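Local coordinates for protein beta-glucoside phosphorylase BglX (Unidentified, PDB 5VQE) that probably cleaves beta-glucosides with phosphate as a glycoside phosphorylase of family GH3, and holds a 2-fluoroglucose in its active-site pocket, at residues W143-I148 against M315-L320; G35-E40 against A348-M353; G60-R65 against Q77-A82. All blocks are in the same frame, centred on the assembly; numbering follows the deposited sequence.

Interaction 1: W143-I148 against M315-L320; sequences WTYEPI and MLTFTL. With G2F (2-deoxy-2-fluoro-alpha-D-glucopyranose), chain B.
Met315 meets Trp143 at the rim of the indole, and Tyr145 meets Thr317 through a hydroxyl, a methyl and a shared water. The Met315 sulfur is a Met-aromatic partner of the ring: Met315 SD lies 3.8 Å from Trp143 CZ3, close to the indole plane and 86° off the normal of the six-membered ring. A chi1 of -169° carries the indole away from the Trp143 backbone N and toward Met315. Tyr145 OH comes 3.9 Å from Thr317 CG2. Tyr145 OH is also 2.6 Å from a water, and that water donates to Thr317 OG1 at 2.8 Å. Tyr145 is the centre of an inverse gamma turn. Tyr145 CE1 sits 3.6 Å above the Trp143 ring plane, near the centre of the face.

The sugar lies next to these groups. Tyr145 CB is 3.7 Å from O4 of the 2-fluoroglucose, and Phe318 CE2 is 3.8 Å from its C6. Thr317 CG2 in turn packs over one face of the Phe318 ring.

Further out, Trp143 NE1 hydrogen-bonds to Thr237 OG1. Lys193 hydrogen-bonds to the Tyr145 carbonyl and the sugar, and forms a salt bridge with Glu146. Strands 143-144 and 316-317 belong to the TIM-barrel-like domain, and their ends meet beside the sugar. Thr317 OG1 hydrogen-bonds to the Thr287 carbonyl and accepts from the water, so the water links the tyrosine hydroxyl to the opposite strand.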
loop_
_atom_site.group_PDB
_atom_site.type_symbol
_atom_site.label_atom_id
_atom_site.label_comp_id
_atom_site.label_asym_id
_atom_site.label_seq_id
_atom_site.Cartn_x
_atom_site.Cartn_y
_atom_site.Cartn_z
ATOM N N TRP A 143 -2.930 -4.607 -13.422
ATOM C CA TRP A 143 -2.703 -3.252 -12.923
ATOM C C TRP A 143 -2.513 -3.340 -11.415
ATOM O O TRP A 143 -3.448 -3.704 -10.703
ATOM C CB TRP A 143 -3.894 -2.364 -13.273
ATOM C CG TRP A 143 -3.725 -0.892 -13.058
ATOM C CD1 TRP A 143 -2.577 -0.214 -12.744
ATOM C CD2 TRP A 143 -4.756 0.093 -13.161
ATOM N NE1 TRP A 143 -2.840 1.137 -12.645
ATOM C CE2 TRP A 143 -4.172 1.345 -12.898
ATOM C CE3 TRP A 143 -6.123 0.034 -13.452
ATOM C CZ2 TRP A 143 -4.915 2.529 -12.911
ATOM C CZ3 TRP A 143 -6.853 1.207 -13.456
ATOM C CH2 TRP A 143 -6.245 2.435 -13.203
ATOM N N THR A 144 -1.322 -3.029 -10.919
ATOM C CA THR A 144 -1.101 -2.956 -9.481
ATOM C C THR A 144 -1.078 -1.492 -9.072
ATOM O O THR A 144 -0.420 -0.670 -9.720
ATOM C CB THR A 144 0.184 -3.659 -9.040
ATOM O OG1 THR A 144 0.252 -3.638 -7.612
ATOM C CG2 THR A 144 1.432 -2.997 -9.597
ATOM N N TYR A 145 -1.846 -1.168 -8.034
ATOM C CA TYR A 145 -1.914 0.191 -7.513
ATOM C C TYR A 145 -0.697 0.462 -6.633
ATOM O O TYR A 145 -0.838 0.810 -5.458
ATOM C CB TYR A 145 -3.203 0.393 -6.713
ATOM C CG TYR A 145 -4.484 0.538 -7.502
ATOM C CD1 TYR A 145 -4.499 1.091 -8.778
ATOM C CD2 TYR A 145 -5.699 0.163 -6.937
ATOM C CE1 TYR A 145 -5.686 1.251 -9.471
ATOM C CE2 TYR A 145 -6.886 0.324 -7.621
ATOM C CZ TYR A 145 -6.880 0.869 -8.880
ATOM O OH TYR A 145 -8.082 1.020 -9.543
ATOM N N GLU A 146 0.493 0.251 -7.178
ATOM C CA GLU A 146 1.749 0.395 -6.456
ATOM C C GLU A 146 2.827 0.737 -7.475
ATOM O O GLU A 146 2.676 0.433 -8.662
ATOM C CB GLU A 146 2.122 -0.894 -5.718
ATOM C CG GLU A 146 0.978 -1.659 -5.057
ATOM C CD GLU A 146 0.489 -1.061 -3.753
ATOM O OE1 GLU A 146 1.229 -0.276 -3.117
ATOM O OE2 GLU A 146 -0.654 -1.397 -3.355
ATOM N N PRO A 147 3.953 1.319 -7.040
ATOM C CA PRO A 147 4.463 1.520 -5.683
ATOM C C PRO A 147 4.095 2.831 -5.011
ATOM O O PRO A 147 3.830 3.856 -5.635
ATOM C CB PRO A 147 5.973 1.471 -5.888
ATOM C CG PRO A 147 6.147 2.154 -7.204
ATOM C CD PRO A 147 4.960 1.708 -8.046
ATOM N N ILE A 148 4.104 2.758 -3.690
ATOM C CA ILE A 148 3.927 3.920 -2.833
ATOM C C ILE A 148 5.243 4.678 -2.771
ATOM O O ILE A 148 6.265 4.132 -2.337
ATOM C CB ILE A 148 3.467 3.493 -1.433
ATOM C CG1 ILE A 148 2.039 2.943 -1.523
ATOM C CG2 ILE A 148 3.531 4.660 -0.440
ATOM C CD1 ILE A 148 1.576 2.232 -0.290
ATOM N N MET A 315 -9.638 8.645 -14.601
ATOM C CA MET A 315 -10.490 7.591 -14.072
ATOM C C MET A 315 -10.861 7.861 -12.622
ATOM O O MET A 315 -10.025 8.292 -11.815
ATOM C CB MET A 315 -9.775 6.244 -14.216
ATOM C CG MET A 315 -10.450 5.071 -13.567
ATOM S SD MET A 315 -9.774 3.477 -14.107
ATOM C CE MET A 315 -9.260 3.783 -15.760
ATOM N N LEU A 316 -12.135 7.605 -12.308
ATOM C CA LEU A 316 -12.651 7.667 -10.950
ATOM C C LEU A 316 -12.599 6.275 -10.348
ATOM O O LEU A 316 -13.120 5.319 -10.937
ATOM C CB LEU A 316 -14.093 8.179 -10.930
ATOM C CG LEU A 316 -14.303 9.623 -11.390
ATOM C CD1 LEU A 316 -15.727 9.836 -11.881
ATOM C CD2 LEU A 316 -14.005 10.579 -10.262
ATOM N N THR A 317 -11.984 6.160 -9.179
ATOM C CA THR A 317 -11.798 4.864 -8.529
ATOM C C THR A 317 -12.930 4.656 -7.525
ATOM O O THR A 317 -12.933 5.235 -6.435
ATOM C CB THR A 317 -10.423 4.792 -7.880
ATOM O OG1 THR A 317 -9.437 5.021 -8.894
ATOM C CG2 THR A 317 -10.184 3.426 -7.244
ATOM N N PHE A 318 -13.907 3.848 -7.927
ATOM C CA PHE A 318 -14.993 3.363 -7.080
ATOM C C PHE A 318 -16.140 4.355 -7.029
ATOM O O PHE A 318 -15.942 5.565 -7.193
ATOM C CB PHE A 318 -14.541 3.063 -5.647
ATOM C CG PHE A 318 -13.387 2.116 -5.554
ATOM C CD1 PHE A 318 -13.033 1.319 -6.633
ATOM C CD2 PHE A 318 -12.656 2.017 -4.378
ATOM C CE1 PHE A 318 -11.957 0.444 -6.540
ATOM C CE2 PHE A 318 -11.580 1.145 -4.283
ATOM C CZ PHE A 318 -11.239 0.354 -5.358
ATOM N N THR A 319 -17.341 3.832 -6.799
ATOM C CA THR A 319 -18.549 4.624 -6.663
ATOM C C THR A 319 -19.095 4.459 -5.252
ATOM O O THR A 319 -18.707 3.551 -4.514
ATOM C CB THR A 319 -19.618 4.200 -7.677
ATOM O OG1 THR A 319 -19.876 2.797 -7.541
ATOM C CG2 THR A 319 -19.168 4.499 -9.101
ATOM N N LEU A 320 -20.009 5.352 -4.889
ATOM C CA LEU A 320 -20.698 5.289 -3.605
ATOM C C LEU A 320 -22.070 4.658 -3.831
ATOM O O LEU A 320 -22.246 3.451 -3.633
ATOM C CB LEU A 320 -20.794 6.697 -3.002
ATOM C CG LEU A 320 -21.424 6.890 -1.626
ATOM C CD1 LEU A 320 -20.684 6.066 -0.591
ATOM C CD2 LEU A 320 -21.408 8.373 -1.267
HETATM C C1 G2F B . -7.230 4.757 -1.916
HETATM C C2 G2F B . -5.885 4.438 -1.188
HETATM C C3 G2F B . -4.928 3.770 -2.220
HETATM C C4 G2F B . -5.646 2.527 -2.831
HETATM C C5 G2F B . -6.985 3.009 -3.485
HETATM C C6 G2F B . -7.801 1.784 -4.061
HETATM O O3 G2F B . -3.822 3.273 -1.513
HETATM O O4 G2F B . -4.836 2.045 -3.870
HETATM O O5 G2F B . -7.789 3.594 -2.475
HETATM O O6 G2F B . -7.933 0.826 -3.050
HETATM F F2 G2F B . -5.317 5.580 -0.741
HETATM O O HOH W 1 -8.586 3.216 -10.823
#

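Interaction 2: G35-E40 against A348-M353; sequences GQLICE and ARILGM
Ile350 points its methyls at the backbone and side chain of Gln36. The contact belongs to the TIM-barrel-like domain of family GH3. It joins the turn between helix 30-36 and strand 38-42 to helix 340-356.

The apolar part centres on Ile350. Ile350 CD1 is 4.1 Å from Leu37 CD2, and the two side chains cross at about a right angle. The Leu37 side chain leaves its backbone away from the helix, but its end turns back toward it. Leu343, Ala346 and Val347 of the same helix also pack on Leu37. Leu351 also packs on Trp20, Val21 and Thr24 of helix 15-27.

Methyls also meet the oxygens of Gln36. The Gln36 chain is bent at chi2 (-62°), and its amide oxygen OE1 ends 3.9 Å from Ile350 CG2. Leu351 CD2 is 4.1 Å from Gln36 OE1. These are van der Waals contacts. The polar partner of OE1 is Lys354 NZ, one turn further along the helix, which hydrogen-bonds to it. Lys354 also hydrogen-bonds to the carbonyl of Gly60, which links it to the start of strand 61-64.

No hydrogen bond joins the two segments directly. The closest approach is a methyl against a carbonyl, Ile350 CD1 to Gln36 O at 3.3 Å.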
loop_
_atom_site.group_PDB
_atom_site.type_symbol
_atom_site.label_atom_id
_atom_site.label_comp_id
_atom_site.label_asym_id
_atom_site.label_seq_id
_atom_site.Cartn_x
_atom_site.Cartn_y
_atom_site.Cartn_z
ATOM N N GLY A 35 -18.836 5.435 -18.735
ATOM C CA GLY A 35 -18.599 4.221 -17.971
ATOM C C GLY A 35 -17.131 3.823 -17.964
ATOM O O GLY A 35 -16.625 3.295 -16.968
ATOM N N GLN A 36 -16.431 4.056 -19.075
ATOM C CA GLN A 36 -14.998 3.765 -19.131
ATOM C C GLN A 36 -14.227 4.504 -18.044
ATOM O O GLN A 36 -13.157 4.046 -17.622
ATOM C CB GLN A 36 -14.431 4.145 -20.501
ATOM C CG GLN A 36 -14.738 3.160 -21.618
ATOM C CD GLN A 36 -14.159 1.788 -21.358
ATOM O OE1 GLN A 36 -12.941 1.615 -21.319
ATOM N NE2 GLN A 36 -15.030 0.805 -21.158
ATOM N N LEU A 37 -14.736 5.652 -17.596
ATOM C CA LEU A 37 -14.054 6.443 -16.578
ATOM C C LEU A 37 -14.052 5.775 -15.211
ATOM O O LEU A 37 -13.300 6.213 -14.334
ATOM C CB LEU A 37 -14.712 7.812 -16.431
ATOM C CG LEU A 37 -14.876 8.682 -17.679
ATOM C CD1 LEU A 37 -15.657 9.909 -17.320
ATOM C CD2 LEU A 37 -13.538 9.071 -18.263
ATOM N N ILE A 38 -14.887 4.759 -14.991
ATOM C CA ILE A 38 -15.180 4.260 -13.648
ATOM C C ILE A 38 -14.479 2.927 -13.427
ATOM O O ILE A 38 -14.592 2.009 -14.247
ATOM C CB ILE A 38 -16.695 4.110 -13.421
ATOM C CG1 ILE A 38 -17.382 5.474 -13.479
ATOM C CG2 ILE A 38 -16.973 3.453 -12.064
ATOM C CD1 ILE A 38 -18.902 5.402 -13.568
ATOM N N CYS A 39 -13.768 2.819 -12.312
ATOM C CA CYS A 39 -13.326 1.536 -11.785
ATOM C C CYS A 39 -14.253 1.123 -10.651
ATOM O O CYS A 39 -14.474 1.900 -9.716
ATOM C CB CYS A 39 -11.888 1.611 -11.275
ATOM S SG CYS A 39 -11.370 0.077 -10.523
ATOM N N GLU A 40 -14.779 -0.096 -10.729
ATOM C CA GLU A 40 -15.670 -0.631 -9.706
ATOM C C GLU A 40 -14.952 -1.653 -8.832
ATOM O O GLU A 40 -14.203 -2.497 -9.330
ATOM C CB GLU A 40 -16.894 -1.282 -10.350
ATOM C CG GLU A 40 -17.961 -0.305 -10.777
ATOM C CD GLU A 40 -18.622 0.393 -9.590
ATOM O OE1 GLU A 40 -18.961 -0.283 -8.595
ATOM O OE2 GLU A 40 -18.777 1.628 -9.641
ATOM N N ALA A 348 -9.419 8.156 -24.258
ATOM C CA ALA A 348 -8.306 7.781 -25.121
ATOM C C ALA A 348 -7.140 7.237 -24.303
ATOM O O ALA A 348 -6.489 6.267 -24.706
ATOM C CB ALA A 348 -7.856 8.974 -25.958
ATOM N N ARG A 349 -6.859 7.847 -23.150
ATOM C CA ARG A 349 -5.754 7.366 -22.331
ATOM C C ARG A 349 -6.096 6.048 -21.647
ATOM O O ARG A 349 -5.200 5.236 -21.391
ATOM C CB ARG A 349 -5.361 8.424 -21.297
ATOM C CG ARG A 349 -4.334 9.418 -21.808
ATOM C CD ARG A 349 -3.667 10.160 -20.669
ATOM N NE ARG A 349 -2.516 10.946 -21.115
ATOM C CZ ARG A 349 -2.547 12.246 -21.411
ATOM N NH1 ARG A 349 -3.673 12.935 -21.329
ATOM N NH2 ARG A 349 -1.442 12.862 -21.796
ATOM N N ILE A 350 -7.376 5.816 -21.351
ATOM C CA ILE A 350 -7.807 4.534 -20.798
ATOM C C ILE A 350 -7.675 3.434 -21.841
ATOM O O ILE A 350 -7.059 2.389 -21.605
ATOM C CB ILE A 350 -9.257 4.642 -20.292
ATOM C CG1 ILE A 350 -9.346 5.672 -19.163
ATOM C CG2 ILE A 350 -9.764 3.289 -19.840
ATOM C CD1 ILE A 350 -10.748 6.047 -18.793
ATOM N N LEU A 351 -8.276 3.645 -23.008
ATOM C CA LEU A 351 -8.169 2.669 -24.080
ATOM C C LEU A 351 -6.725 2.445 -24.489
ATOM O O LEU A 351 -6.353 1.326 -24.851
ATOM C CB LEU A 351 -8.986 3.135 -25.275
ATOM C CG LEU A 351 -10.489 3.180 -25.049
ATOM C CD1 LEU A 351 -11.166 3.892 -26.211
ATOM C CD2 LEU A 351 -11.026 1.783 -24.885
ATOM N N GLY A 352 -5.895 3.487 -24.427
ATOM C CA GLY A 352 -4.504 3.327 -24.809
ATOM C C GLY A 352 -3.751 2.371 -23.905
ATOM O O GLY A 352 -2.856 1.651 -24.355
ATOM N N MET A 353 -4.086 2.356 -22.613
ATOM C CA MET A 353 -3.424 1.406 -21.724
ATOM C C MET A 353 -3.922 -0.008 -21.982
ATOM O O MET A 353 -3.157 -0.971 -21.854
ATOM C CB MET A 353 -3.630 1.807 -20.259
ATOM C CG MET A 353 -2.690 2.925 -19.801
ATOM S SD MET A 353 -0.968 2.384 -19.769
ATOM C CE MET A 353 -0.049 3.934 -19.824
#

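Interaction 3: G60-R65 against Q77-A82; sequences GAVMYR and QRLQKA
Leu79 reaches from helix 69-82 to Val62 and Tyr64 of strand 61-64. The tight part is one methyl, Leu79 CD1, which meets both strand residues. Leu79 CD1 is 4.0 Å from Val62 CG2, and these two side chains approach tip to tip. With Val62 CG1 anti to the carbonyl carbon (chi1 -61°), CG2 is left between the backbone N and the carbonyl carbon, facing the helix.

The same Leu79 CD1 lies 3.8 Å from Tyr64 OH and 4.0 Å from Tyr64 CE1. It sits at the ring edge, near the ring plane, so the contact is not a stack on the ring face. Thr76 OG1 of helix 69-82 is the hydrogen-bond partner of Tyr64 OH and helps hold that end of the ring beside Leu79. Met72 and Phe75 of the same helix also touch Tyr64.

The loose part faces solvent and is made by Gln77, Arg78, Lys81 and Ala82. The outer atoms of Lys81 are not modelled. The ion pairs of Arg78 with Glu74 and Asp49 are long and weak. Gln80 is better held: it touches Ile89 and Val365, and its OE1 accepts a hydrogen bond from the backbone N of Leu87.

The contact lies within a beta-alpha-beta unit: strand 61-64, helix 69-82 and strand 88-91. Ile42 of strand 38-42 touches both Val62 and Leu79, and Ile89 of strand 88-91 packs on Tyr64.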
loop_
_atom_site.group_PDB
_atom_site.type_symbol
_atom_site.label_atom_id
_atom_site.label_comp_id
_atom_site.label_asym_id
_atom_site.label_seq_id
_atom_site.Cartn_x
_atom_site.Cartn_y
_atom_site.Cartn_z
ATOM N N GLY A 60 -14.844 0.820 -16.934
ATOM C CA GLY A 60 -13.575 0.701 -17.630
ATOM C C GLY A 60 -12.599 -0.221 -16.920
ATOM O O GLY A 60 -11.657 -0.718 -17.543
ATOM N N ALA A 61 -12.813 -0.455 -15.627
ATOM C CA ALA A 61 -11.891 -1.252 -14.825
ATOM C C ALA A 61 -12.615 -1.792 -13.600
ATOM O O ALA A 61 -13.705 -1.337 -13.252
ATOM C CB ALA A 61 -10.670 -0.427 -14.393
ATOM N N VAL A 62 -11.998 -2.791 -12.962
ATOM C CA VAL A 62 -12.398 -3.259 -11.644
ATOM C C VAL A 62 -11.145 -3.425 -10.799
ATOM O O VAL A 62 -10.034 -3.546 -11.319
ATOM C CB VAL A 62 -13.182 -4.588 -11.686
ATOM C CG1 VAL A 62 -14.456 -4.430 -12.485
ATOM C CG2 VAL A 62 -12.325 -5.701 -12.271
ATOM N N MET A 63 -11.337 -3.424 -9.479
ATOM C CA MET A 63 -10.295 -3.787 -8.525
ATOM C C MET A 63 -10.804 -4.914 -7.638
ATOM O O MET A 63 -11.919 -4.836 -7.113
ATOM C CB MET A 63 -9.875 -2.606 -7.642
ATOM C CG MET A 63 -8.589 -2.910 -6.846
ATOM S SD MET A 63 -8.323 -1.972 -5.325
ATOM C CE MET A 63 -9.497 -2.775 -4.240
ATOM N N TYR A 64 -9.993 -5.956 -7.479
ATOM C CA TYR A 64 -10.317 -7.072 -6.599
ATOM C C TYR A 64 -9.861 -6.734 -5.184
ATOM O O TYR A 64 -8.686 -6.414 -4.964
ATOM C CB TYR A 64 -9.636 -8.370 -7.046
ATOM C CG TYR A 64 -10.049 -8.919 -8.400
ATOM C CD1 TYR A 64 -11.320 -8.706 -8.904
ATOM C CD2 TYR A 64 -9.164 -9.668 -9.160
ATOM C CE1 TYR A 64 -11.694 -9.211 -10.128
ATOM C CE2 TYR A 64 -9.533 -10.177 -10.396
ATOM C CZ TYR A 64 -10.802 -9.946 -10.868
ATOM O OH TYR A 64 -11.182 -10.445 -12.090
ATOM N N ARG A 65 -10.791 -6.786 -4.234
ATOM C CA ARG A 65 -10.438 -6.901 -2.828
ATOM C C ARG A 65 -9.798 -8.261 -2.593
ATOM O O ARG A 65 -9.839 -9.133 -3.463
ATOM C CB ARG A 65 -11.672 -6.737 -1.949
ATOM C CG ARG A 65 -12.190 -5.305 -1.861
ATOM C CD ARG A 65 -11.253 -4.387 -1.066
ATOM N NE ARG A 65 -10.871 -4.948 0.227
ATOM C CZ ARG A 65 -11.703 -5.095 1.254
ATOM N NH1 ARG A 65 -12.974 -4.732 1.145
ATOM N NH2 ARG A 65 -11.265 -5.616 2.392
ATOM N N GLN A 77 -12.272 -14.308 -15.906
ATOM C CA GLN A 77 -12.870 -14.912 -17.091
ATOM C C GLN A 77 -14.296 -14.424 -17.283
ATOM O O GLN A 77 -14.683 -13.993 -18.377
ATOM C CB GLN A 77 -12.835 -16.437 -16.967
ATOM C CG GLN A 77 -11.447 -17.032 -17.128
ATOM C CD GLN A 77 -11.414 -18.517 -16.811
ATOM O OE1 GLN A 77 -11.671 -18.926 -15.679
ATOM N NE2 GLN A 77 -11.106 -19.331 -17.815
ATOM N N ARG A 78 -15.092 -14.476 -16.221
ATOM C CA ARG A 78 -16.483 -14.060 -16.317
ATOM C C ARG A 78 -16.590 -12.586 -16.684
ATOM O O ARG A 78 -17.356 -12.209 -17.580
ATOM C CB ARG A 78 -17.181 -14.338 -14.997
ATOM C CG ARG A 78 -17.241 -15.818 -14.649
ATOM C CD ARG A 78 -17.747 -15.996 -13.245
ATOM N NE ARG A 78 -19.024 -15.325 -13.046
ATOM C CZ ARG A 78 -19.671 -15.283 -11.888
ATOM N NH1 ARG A 78 -19.160 -15.873 -10.811
ATOM N NH2 ARG A 78 -20.832 -14.648 -11.809
ATOM N N LEU A 79 -15.819 -11.738 -16.007
ATOM C CA LEU A 79 -15.911 -10.303 -16.253
ATOM C C LEU A 79 -15.480 -9.958 -17.668
ATOM O O LEU A 79 -16.187 -9.240 -18.386
ATOM C CB LEU A 79 -15.062 -9.547 -15.237
ATOM C CG LEU A 79 -15.648 -9.486 -13.836
ATOM C CD1 LEU A 79 -14.584 -9.005 -12.862
ATOM C CD2 LEU A 79 -16.868 -8.583 -13.803
ATOM N N GLN A 80 -14.319 -10.456 -18.091
ATOM C CA GLN A 80 -13.789 -10.054 -19.386
ATOM C C GLN A 80 -14.675 -10.534 -20.527
ATOM O O GLN A 80 -14.927 -9.785 -21.477
ATOM C CB GLN A 80 -12.367 -10.576 -19.559
ATOM C CG GLN A 80 -11.339 -9.943 -18.616
ATOM C CD GLN A 80 -10.983 -8.510 -18.986
ATOM O OE1 GLN A 80 -11.775 -7.791 -19.587
ATOM N NE2 GLN A 80 -9.782 -8.089 -18.612
ATOM N N LYS A 81 -15.143 -11.782 -20.471
ATOM C CA LYS A 81 -15.982 -12.281 -21.555
ATOM C C LYS A 81 -17.334 -11.575 -21.605
ATOM O O LYS A 81 -17.949 -11.517 -22.673
ATOM C CB LYS A 81 -16.162 -13.795 -21.421
ATOM C CG LYS A 81 -14.949 -14.594 -21.881
ATOM N N ALA A 82 -17.792 -11.019 -20.486
ATOM C CA ALA A 82 -19.019 -10.236 -20.456
ATOM C C ALA A 82 -18.823 -8.781 -20.861
ATOM O O ALA A 82 -19.821 -8.070 -21.026
ATOM C CB ALA A 82 -19.624 -10.289 -19.055
#

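In the fold
All three contacts are buried, and all reach the same parallel sheet. Interaction 1 is on its inner, sugar-binding side. Interaction 3 packs a helix on a strand and also borders an exposed helix surface; interaction 2 packs helix 340-356 on the residues that lead into strand 38-42. Chemistry follows place. Interaction 1 combines sulfur, aromatic rings and water. In interaction 2 methyls meet the oxygens of Gln36 as well as Leu37; in interaction 3 a leucine methyl meets a valine and a tyrosine edge. Neighbouring strands tie them together: Phe318 N is 2.7 Å from Cys39 O, a probable hydrogen bond. Met63, on the strand of interaction 3, touches Tyr145 and Phe318 of interaction 1 with its sulfur.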